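Local coordinates for DnaJ homolog subfamily C member 10 (PDB 3APQ), which is an endoplasmic reticulum disulfide reductase that aids correct folding and the degradation of misfolded proteins, represented here by its J and first thioredoxin domains, at residues A[12-15]-A[16-20]; A[91-94]-A[95-98]; A[100-104]-A[105-109]; A[196-199]-A[200-203]. All coordinates share one frame; numbering follows the deposited sequence. Where two conformers were deposited one is given.

Contact 1: A[12-15]-A[16-20]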
loop_
_atom_site.group_PDB
_atom_site.type_symbol
_atom_site.label_atom_id
_atom_site.label_comp_id
_atom_site.label_asym_id
_atom_site.label_seq_id
_atom_site.Cartn_x
_atom_site.Cartn_y
_atom_site.Cartn_z
ATOM N N LYS A 12 -2.606 -19.364 3.597
ATOM C CA LYS A 12 -3.893 -18.727 3.916
ATOM C C LYS A 12 -3.765 -17.561 4.922
ATOM O O LYS A 12 -4.582 -16.621 4.932
ATOM C CB LYS A 12 -4.916 -19.791 4.360
ATOM C CG LYS A 12 -6.271 -19.212 4.747
ATOM C CD LYS A 12 -7.338 -20.312 4.655
ATOM C CE LYS A 12 -8.660 -19.918 5.273
ATOM N NZ LYS A 12 -9.720 -20.872 4.676
ATOM N N THR A 13 -2.733 -17.590 5.769
ATOM C CA THR A 13 -2.547 -16.505 6.732
ATOM C C THR A 13 -1.637 -15.383 6.223
ATOM O O THR A 13 -1.208 -14.571 7.037
ATOM C CB THR A 13 -1.943 -17.049 8.046
ATOM O OG1 THR A 13 -0.709 -17.736 7.755
ATOM C CG2 THR A 13 -2.925 -17.975 8.691
ATOM N N ALA A 14 -1.285 -15.361 4.933
ATOM C CA ALA A 14 -0.366 -14.344 4.420
ATOM C C ALA A 14 -0.899 -12.952 4.664
ATOM O O ALA A 14 -2.104 -12.777 4.623
ATOM C CB ALA A 14 -0.094 -14.515 2.893
ATOM N N SER A 15 -0.018 -11.982 4.950
ATOM C CA SER A 15 -0.425 -10.573 5.030
ATOM C C SER A 15 -0.726 -10.023 3.600
ATOM O O SER A 15 -0.349 -10.627 2.616
ATOM C CB SER A 15 0.718 -9.743 5.604
ATOM O OG SER A 15 1.874 -9.802 4.772
ATOM N N SER A 16 -1.310 -8.814 3.522
ATOM C CA SER A 16 -1.550 -8.165 2.194
ATOM C C SER A 16 -0.228 -7.894 1.531
ATOM O O SER A 16 -0.092 -8.066 0.304
ATOM C CB SER A 16 -2.325 -6.855 2.384
ATOM O OG SER A 16 -3.614 -7.161 2.955
ATOM N N ARG A 17 0.768 -7.487 2.326
ATOM C CA ARG A 17 2.106 -7.289 1.762
ATOM C C ARG A 17 2.630 -8.573 1.130
ATOM O O ARG A 17 3.133 -8.531 0.014
ATOM C CB ARG A 17 3.115 -6.767 2.803
ATOM C CG ARG A 17 4.545 -6.597 2.249
ATOM C CD ARG A 17 5.526 -6.251 3.403
ATOM N NE ARG A 17 6.884 -6.475 2.931
ATOM C CZ ARG A 17 7.518 -7.655 2.911
ATOM N NH1 ARG A 17 6.970 -8.766 3.416
ATOM N NH2 ARG A 17 8.730 -7.705 2.382
ATOM N N GLU A 18 2.523 -9.713 1.814
ATOM C CA GLU A 18 3.063 -10.996 1.243
ATOM C C GLU A 18 2.385 -11.374 -0.048
ATOM O O GLU A 18 3.027 -11.817 -1.050
ATOM C CB GLU A 18 2.923 -12.148 2.268
ATOM C CG GLU A 18 3.992 -12.066 3.315
ATOM C CD GLU A 18 3.702 -12.899 4.587
ATOM O OE1 GLU A 18 2.555 -12.975 5.075
ATOM O OE2 GLU A 18 4.673 -13.450 5.135
ATOM N N ILE A 19 1.073 -11.215 -0.031
ATOM C CA ILE A 19 0.253 -11.429 -1.224
ATOM C C ILE A 19 0.691 -10.529 -2.399
ATOM O O ILE A 19 0.831 -11.026 -3.544
ATOM C CB ILE A 19 -1.255 -11.300 -0.917
ATOM C CG1 ILE A 19 -1.666 -12.398 0.094
ATOM C CG2 ILE A 19 -2.111 -11.264 -2.229
ATOM C CD1 ILE A 19 -2.976 -12.119 0.882
ATOM N N ARG A 20 0.918 -9.230 -2.166
ATOM C CA ARG A 20 1.433 -8.388 -3.265
ATOM C C ARG A 20 2.733 -8.867 -3.790
ATOM O O ARG A 20 2.936 -8.861 -5.009
ATOM C CB ARG A 20 1.649 -6.916 -2.836
ATOM C CG ARG A 20 0.344 -6.173 -2.581
ATOM C CD ARG A 20 0.579 -4.632 -2.381
ATOM N NE ARG A 20 1.309 -4.367 -1.129
ATOM C CZ ARG A 20 0.722 -4.155 0.045
ATOM N NH1 ARG A 20 -0.619 -4.268 0.173
ATOM N NH2 ARG A 20 1.469 -3.845 1.103
HETATM O O HOH W 1 1.354 -13.581 8.018
HETATM O O HOH W 2 4.293 -8.795 5.642
#
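Ser15 and Glu18 exchange bonds at the start of helix 16-30 in the J domain, a clear example of how a helix deals with the unpaired N-H groups of its first turn. The glutamate turns back toward Ser15, the residue just before the helix. Glu18 CB lies 3.6 Å from Ser15 OG, and CG comes closer to the same hydroxyl, because chi1 of -78° sets CG beside the backbone N of Glu18. From there the chain runs extended, taking CD past Ser15 OG and OE1 to the backbone N of Ser15. That bond measures 2.8 Å from Ser15 N to Glu18 OE1, is nearly straight at 165°, and uses the lone pair of OE1 directed away from OE2. OE1 also accepts a hydrogen bond from water 1, which donates to Thr13 O as well. In return, Glu18 N donates to Ser15 OG over 3.0 Å.

Beneath this polar exchange, Ile19 N bonds to Ser15 O at 3.1 Å, and Ile19 CG1 rests 3.8 Å from Ala14 CB on the buried side, where Leu8 and Tyr52 also touch the isoleucine. Arg17 points elsewhere, its NE bonded to Asp94 O. Reciprocal bonding of this kind is a capping box: Ser15 is the N-cap, and the carboxylate of Glu18 probably also interacts favourably with the positive end of the helix dipole.

Contact 2: A[91-94]-A[95-98]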
loop_
_atom_site.group_PDB
_atom_site.type_symbol
_atom_site.label_atom_id
_atom_site.label_comp_id
_atom_site.label_asym_id
_atom_site.label_seq_id
_atom_site.Cartn_x
_atom_site.Cartn_y
_atom_site.Cartn_z
ATOM N N GLY A 91 3.073 -1.877 -4.935
ATOM C CA GLY A 91 3.640 -2.235 -3.616
ATOM C C GLY A 91 4.888 -1.428 -3.305
ATOM O O GLY A 91 5.917 -1.976 -2.900
ATOM N N ILE A 92 4.795 -0.114 -3.536
ATOM C CA ILE A 92 5.946 0.787 -3.534
ATOM C C ILE A 92 6.882 0.598 -2.355
ATOM O O ILE A 92 8.111 0.669 -2.501
ATOM C CB ILE A 92 5.417 2.333 -3.474
ATOM C CG1 ILE A 92 4.762 2.661 -4.813
ATOM C CG2 ILE A 92 6.500 3.326 -3.293
ATOM C CD1 ILE A 92 5.530 1.988 -6.013
ATOM N N TYR A 93 6.298 0.465 -1.177
ATOM C CA TYR A 93 7.149 0.464 0.025
ATOM C C TYR A 93 7.302 -0.884 0.653
ATOM O O TYR A 93 7.748 -0.920 1.787
ATOM C CB TYR A 93 6.617 1.470 1.083
ATOM C CG TYR A 93 6.731 2.915 0.576
ATOM C CD1 TYR A 93 7.982 3.496 0.288
ATOM C CD2 TYR A 93 5.572 3.678 0.353
ATOM C CE1 TYR A 93 8.080 4.822 -0.178
ATOM C CE2 TYR A 93 5.661 4.962 -0.153
ATOM C CZ TYR A 93 6.924 5.528 -0.397
ATOM O OH TYR A 93 6.968 6.800 -0.878
ATOM N N ASP A 94 6.950 -1.948 -0.070
ATOM C CA ASP A 94 6.974 -3.337 0.457
ATOM C C ASP A 94 8.342 -3.872 0.819
ATOM O O ASP A 94 8.438 -4.827 1.592
ATOM C CB ASP A 94 6.309 -4.304 -0.507
ATOM C CG ASP A 94 4.774 -4.150 -0.515
ATOM O OD1 ASP A 94 4.226 -3.368 0.324
ATOM O OD2 ASP A 94 4.132 -4.791 -1.368
ATOM N N ASP A 95 9.402 -3.300 0.222
ATOM C CA ASP A 95 10.749 -3.708 0.580
ATOM C C ASP A 95 11.461 -2.752 1.529
ATOM O O ASP A 95 12.675 -2.870 1.657
ATOM C CB ASP A 95 11.630 -3.863 -0.677
ATOM C CG ASP A 95 11.116 -4.897 -1.629
ATOM O OD1 ASP A 95 10.675 -5.989 -1.191
ATOM O OD2 ASP A 95 11.186 -4.656 -2.849
ATOM N N ASP A 96 10.727 -1.811 2.159
ATOM C CA ASP A 96 11.245 -0.835 3.100
ATOM C C ASP A 96 10.647 -1.171 4.460
ATOM O O ASP A 96 9.516 -0.797 4.752
ATOM C CB ASP A 96 10.864 0.584 2.649
ATOM C CG ASP A 96 11.223 0.800 1.205
ATOM O OD1 ASP A 96 12.434 0.644 0.930
ATOM O OD2 ASP A 96 10.316 1.028 0.356
ATOM N N PRO A 97 11.403 -1.909 5.304
ATOM C CA PRO A 97 10.793 -2.387 6.535
ATOM C C PRO A 97 10.496 -1.232 7.510
ATOM O O PRO A 97 9.657 -1.393 8.398
ATOM C CB PRO A 97 11.880 -3.358 7.113
ATOM C CG PRO A 97 13.136 -2.986 6.460
ATOM C CD PRO A 97 12.704 -2.545 5.063
ATOM N N GLU A 98 11.109 -0.068 7.298
ATOM C CA GLU A 98 10.852 1.125 8.164
ATOM C C GLU A 98 9.544 1.851 7.955
ATOM O O GLU A 98 9.157 2.726 8.760
ATOM C CB GLU A 98 11.975 2.152 7.982
ATOM C CG GLU A 98 13.397 1.612 8.321
ATOM C CD GLU A 98 14.015 0.802 7.204
ATOM O OE1 GLU A 98 13.437 0.752 6.084
ATOM O OE2 GLU A 98 15.090 0.224 7.453
HETATM O O HOH W 3 8.925 -3.147 -3.106
HETATM O O HOH W 4 9.887 -1.173 -1.669
#
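The Tyr93 ring meets the Asp96 carboxylate at its edge, with OD2 close to the ring plane and 3.4 Å from CD1. The two planes are turned 61° from each other, which excludes stacking. One face of the ring carries Ile92 CG2, centred 3.5 Å above it, so the preceding residue folds over the aromatic group while the carboxylate approaches its rim. Asp96 OD2 also comes within 3.2 Å of Tyr93 CA; a chi1 of -50° sets CG beside the backbone N of Asp96 and helps bring the carboxylate back over the turn.

The backbone illustrates how two type I turns can overlap: that from Gly91 to Asp94 shares its last two residues with that from Tyr93 to Asp96, closed by Asp96 N donating to Tyr93 O over 3.1 Å. Water 4 bridges the two: it accepts from Asp95 N at 2.9 Å and is also close to Ile92 O and Asp96 OD2.

Neighbouring elements hold this linker from two directions. Arg137 of helix 127-142 forms a salt bridge with Asp96 and bonds to Ile92 O, and Tyr93 packs on that helix and reaches Asn120 of strand 117-122. Toward the J domain, Asp94 is bound by Arg20 and Gln21 of helix 16-30.

Contact 3: A[100-104]-A[105-109]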
loop_
_atom_site.group_PDB
_atom_site.type_symbol
_atom_site.label_atom_id
_atom_site.label_comp_id
_atom_site.label_asym_id
_atom_site.label_seq_id
_atom_site.Cartn_x
_atom_site.Cartn_y
_atom_site.Cartn_z
ATOM N N ILE A 100 5.382 1.404 7.244
ATOM C CA ILE A 100 4.274 0.448 7.248
ATOM C C ILE A 100 3.210 0.908 6.239
ATOM O O ILE A 100 2.761 2.051 6.293
ATOM C CB ILE A 100 3.618 0.365 8.675
ATOM C CG1 ILE A 100 4.626 0.059 9.816
ATOM C CG2 ILE A 100 2.404 -0.585 8.687
ATOM C CD1 ILE A 100 5.633 -1.018 9.527
ATOM N N THR A 101 2.830 0.032 5.294
ATOM C CA THR A 101 1.771 0.388 4.342
ATOM C C THR A 101 0.456 -0.043 4.955
ATOM O O THR A 101 0.270 -1.229 5.276
ATOM C CB THR A 101 1.996 -0.305 3.006
ATOM O OG1 THR A 101 3.203 0.211 2.462
ATOM C CG2 THR A 101 0.849 -0.033 2.019
ATOM N N LEU A 102 -0.418 0.935 5.169
ATOM C CA LEU A 102 -1.615 0.733 6.002
ATOM C C LEU A 102 -2.806 0.628 5.073
ATOM O O LEU A 102 -2.999 1.497 4.214
ATOM C CB LEU A 102 -1.841 1.948 6.914
ATOM C CG LEU A 102 -0.721 2.161 7.947
ATOM C CD1 LEU A 102 -0.751 3.663 8.417
ATOM C CD2 LEU A 102 -0.945 1.163 9.120
ATOM N N GLU A 103 -3.602 -0.416 5.273
ATOM C CA GLU A 103 -4.941 -0.480 4.705
ATOM C C GLU A 103 -5.962 0.090 5.696
ATOM O O GLU A 103 -5.600 0.379 6.799
ATOM C CB GLU A 103 -5.249 -1.920 4.284
ATOM C CG GLU A 103 -4.445 -2.286 2.956
ATOM C CD GLU A 103 -3.056 -2.956 3.239
ATOM O OE1 GLU A 103 -2.955 -3.647 4.282
ATOM O OE2 GLU A 103 -2.088 -2.866 2.423
ATOM N N ARG A 104 -7.245 0.222 5.324
ATOM C CA ARG A 104 -8.229 0.922 6.200
ATOM C C ARG A 104 -8.251 0.467 7.684
ATOM O O ARG A 104 -8.161 1.310 8.593
ATOM C CB ARG A 104 -9.626 0.850 5.586
ATOM C CG ARG A 104 -10.790 1.255 6.499
ATOM C CD ARG A 104 -10.873 2.783 6.790
ATOM N NE ARG A 104 -12.110 3.097 7.544
ATOM C CZ ARG A 104 -13.331 3.314 7.013
ATOM N NH1 ARG A 104 -13.520 3.279 5.694
ATOM N NH2 ARG A 104 -14.378 3.567 7.807
ATOM N N ARG A 105 -8.336 -0.844 7.953
ATOM C CA ARG A 105 -8.470 -1.299 9.377
ATOM C C ARG A 105 -7.250 -0.862 10.190
ATOM O O ARG A 105 -7.351 -0.312 11.299
ATOM C CB ARG A 105 -8.606 -2.818 9.417
ATOM C CG ARG A 105 -8.815 -3.408 10.801
ATOM C CD ARG A 105 -9.330 -4.870 10.691
ATOM N NE ARG A 105 -10.700 -4.893 10.144
ATOM C CZ ARG A 105 -11.823 -4.604 10.829
ATOM N NH1 ARG A 105 -11.784 -4.284 12.129
ATOM N NH2 ARG A 105 -13.005 -4.645 10.214
ATOM N N GLU A 106 -6.080 -1.096 9.601
ATOM C CA GLU A 106 -4.832 -0.783 10.265
ATOM C C GLU A 106 -4.633 0.727 10.363
ATOM O O GLU A 106 -4.109 1.197 11.365
ATOM C CB GLU A 106 -3.705 -1.483 9.497
ATOM C CG GLU A 106 -3.686 -2.992 9.733
ATOM C CD GLU A 106 -4.753 -3.777 8.963
ATOM O OE1 GLU A 106 -5.255 -3.283 7.899
ATOM O OE2 GLU A 106 -5.104 -4.886 9.474
ATOM N N PHE A 107 -5.072 1.485 9.355
ATOM C CA PHE A 107 -4.982 2.947 9.433
ATOM C C PHE A 107 -5.817 3.475 10.608
ATOM O O PHE A 107 -5.326 4.250 11.415
ATOM C CB PHE A 107 -5.459 3.631 8.158
ATOM C CG PHE A 107 -5.392 5.140 8.251
ATOM C CD1 PHE A 107 -4.246 5.811 7.860
ATOM C CD2 PHE A 107 -6.454 5.871 8.778
ATOM C CE1 PHE A 107 -4.169 7.218 8.015
ATOM C CE2 PHE A 107 -6.389 7.245 8.922
ATOM C CZ PHE A 107 -5.252 7.906 8.532
ATOM N N ASP A 108 -7.083 3.059 10.694
ATOM C CA ASP A 108 -7.937 3.467 11.798
ATOM C C ASP A 108 -7.385 3.095 13.188
ATOM O O ASP A 108 -7.468 3.889 14.125
ATOM C CB ASP A 108 -9.379 2.928 11.625
ATOM C CG ASP A 108 -10.133 3.574 10.438
ATOM O OD1 ASP A 108 -9.764 4.649 9.903
ATOM O OD2 ASP A 108 -11.158 2.978 10.066
ATOM N N ALA A 109 -6.852 1.884 13.327
ATOM C CA ALA A 109 -6.162 1.498 14.565
ATOM C C ALA A 109 -4.964 2.402 14.883
ATOM O O ALA A 109 -4.817 2.865 16.035
ATOM C CB ALA A 109 -5.692 0.047 14.490
#
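Leu102 packs against Phe107 and Glu106 on the buried side of a strand-to-helix turn, while Arg104 and Asp108 pair on its outer side. Within the packed part, Leu102 CD1 lies 4.1 Å from Phe107 CD1, with the two side chains crossing at about a right angle, and Leu102 CD2 rests 3.8 Å from Glu106 CB. Phe107 extends away from this turn because its CG is anti to the backbone N (chi1 179°). The ring thereby continues inward to an edge-to-face meeting with Phe175 and to Val152 of strand 148-153. Backbone bonds of the first turn accompany this packing: Phe107 N donates to Glu103 O at 2.8 Å, and Asp108 N to Arg104 O at 2.9 Å.

The outer side depends on charge. Arg104 bends at chi2 (72°), which turns its chain forward along the helix, so that NE donates to Asp108 OD2 over 2.7 Å. The oxygen lies in the guanidinium plane, whereas NE approaches the carboxylate from its syn side, 24° out of plane. NE alone bonds to the carboxylate, and the guanidinium and carboxylate planes are steeply inclined, so this is no two-pronged pair; Arg104 also touches Leu160 and Met163.

At the start of the helix the fit is looser: Glu103 OE1 and Glu106 OE1, of like charge, are 4.3 Å apart, while Glu103 OE2 pairs with Arg20 of the J domain. Glu103 occupies the N-cap position of helix 104-113, and the whole turn joins edge strand 100-101 to the first helix of the thioredoxin fold.

Contact 4: A[196-199]-A[200-203]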
loop_
_atom_site.group_PDB
_atom_site.type_symbol
_atom_site.label_atom_id
_atom_site.label_comp_id
_atom_site.label_asym_id
_atom_site.label_seq_id
_atom_site.Cartn_x
_atom_site.Cartn_y
_atom_site.Cartn_z
ATOM N N PHE A 196 10.494 18.408 10.724
ATOM C CA PHE A 196 9.062 18.426 10.980
ATOM C C PHE A 196 8.640 17.292 11.912
ATOM O O PHE A 196 7.878 17.537 12.843
ATOM C CB PHE A 196 8.282 18.365 9.671
ATOM C CG PHE A 196 6.793 18.245 9.830
ATOM C CD1 PHE A 196 5.993 19.373 10.006
ATOM C CD2 PHE A 196 6.183 17.011 9.700
ATOM C CE1 PHE A 196 4.591 19.259 10.110
ATOM C CE2 PHE A 196 4.774 16.870 9.791
ATOM C CZ PHE A 196 3.974 17.976 9.983
ATOM N N ALA A 197 9.072 16.066 11.617
ATOM C CA ALA A 197 8.697 14.923 12.418
ATOM C C ALA A 197 9.193 15.107 13.848
ATOM O O ALA A 197 8.453 14.850 14.816
ATOM C CB ALA A 197 9.248 13.650 11.841
ATOM N N MET A 198 10.410 15.619 13.972
ATOM C CA MET A 198 11.034 15.754 15.281
ATOM C C MET A 198 10.387 16.838 16.131
ATOM O O MET A 198 10.341 16.697 17.355
ATOM C CB MET A 198 12.521 16.039 15.138
ATOM C CG MET A 198 13.325 14.847 14.690
ATOM S SD MET A 198 13.143 13.406 15.739
ATOM C CE MET A 198 13.993 14.065 17.201
ATOM N N GLN A 199 9.892 17.928 15.547
ATOM C CA GLN A 199 9.108 18.814 16.418
ATOM C C GLN A 199 7.877 18.118 16.995
ATOM O O GLN A 199 7.518 18.345 18.124
ATOM C CB GLN A 199 8.781 20.186 15.796
ATOM C CG GLN A 199 7.730 20.176 14.770
ATOM C CD GLN A 199 7.686 21.497 14.013
ATOM O OE1 GLN A 199 6.771 22.283 14.200
ATOM N NE2 GLN A 199 8.694 21.749 13.166
ATOM N N HIS A 200 7.251 17.218 16.238
ATOM C CA HIS A 200 6.071 16.576 16.755
ATOM C C HIS A 200 6.429 15.497 17.771
ATOM O O HIS A 200 5.675 15.272 18.726
ATOM C CB HIS A 200 5.208 16.019 15.597
ATOM C CG HIS A 200 4.412 17.078 14.906
ATOM N ND1 HIS A 200 4.892 17.774 13.822
ATOM C CD2 HIS A 200 3.209 17.622 15.198
ATOM C CE1 HIS A 200 4.012 18.697 13.467
ATOM N NE2 HIS A 200 2.971 18.606 14.269
ATOM N N VAL A 201 7.550 14.811 17.556
ATOM C CA VAL A 201 8.047 13.807 18.518
ATOM C C VAL A 201 8.307 14.507 19.877
ATOM O O VAL A 201 7.864 14.009 20.926
ATOM C CB VAL A 201 9.358 13.122 18.032
ATOM C CG1 VAL A 201 10.050 12.384 19.176
ATOM C CG2 VAL A 201 9.086 12.145 16.836
ATOM N N ARG A 202 8.997 15.655 19.818
ATOM C CA ARG A 202 9.332 16.488 20.992
ATOM C C ARG A 202 8.108 16.960 21.754
ATOM O O ARG A 202 8.065 16.851 22.979
ATOM C CB ARG A 202 10.102 17.732 20.577
ATOM C CG ARG A 202 11.511 17.490 20.134
ATOM C CD ARG A 202 12.081 18.827 19.698
ATOM N NE ARG A 202 12.336 19.665 20.865
ATOM C CZ ARG A 202 13.254 19.373 21.778
ATOM N NH1 ARG A 202 13.980 18.258 21.650
ATOM N NH2 ARG A 202 13.437 20.177 22.815
ATOM N N SER A 203 7.130 17.519 21.044
ATOM C CA SER A 203 5.847 17.810 21.671
ATOM C C SER A 203 5.402 16.463 22.127
ATOM O O SER A 203 5.212 15.548 21.332
ATOM C CB SER A 203 4.823 18.334 20.677
ATOM O OG SER A 203 5.338 19.460 19.997
#
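His200 reaches back one helical turn to Phe196 through its imidazole: ND1 donates to Phe196 O over 3.2 Å at 165°. The acceptor lies close to the imidazole plane, whereas ND1 is tilted 33° from the plane of the carbonyl. Since the backbone N of His200 makes a weak bond of 3.5 Å to that same Phe196 O, the side chain supplies the stronger bond to this carbonyl. Regular helical bonds follow: Val201 N to Ala197 O, Arg202 N to Met198 O, and Ser203 N to Gln199 O, the last of these at the point where the chain leaves the helix.

The ND1 bond probably helps fix the rotation of the imidazole, and His200 CE1 sits over one face of the Phe196 ring, 3.5 Å from Phe196 CE1. The two rings lie oblique to each other. On the outer side, Gln199 runs alongside the histidine and points the same way, with Gln199 CG 3.8 Å from His200 ND1.

This pairing belongs to the last turns of helix 190-202, which packs against the sheet of the thioredoxin domain. Phe196 meets Phe118 of strand 117-122 and Tyr184, and both Phe196 and His200 rest on Ile174 of strand 171-175 and Val182 of strand 182-183.

Contacts 1, 2 and 3 show how local caps and turns can together build a domain interface. Helix 16-30 of the J domain reaches into the other two: Arg20 NE forms a salt bridge with Asp94 OD2 of contact 2 at 2.9 Å, and Arg20 NH1 another with Glu103 OE2 of contact 3 at 3.0 Å. Contacts 2 and 3 meet each other by packing of Tyr93 CB on Thr101 OG1 (3.9 Å). Contact 4 stands apart, its nearest atoms about 11 Å from contact 2 and about 22 Å from contact 1. Tyr93 of contact 2 lies near, without touching, the redox-active disulfide Cys126-Cys129.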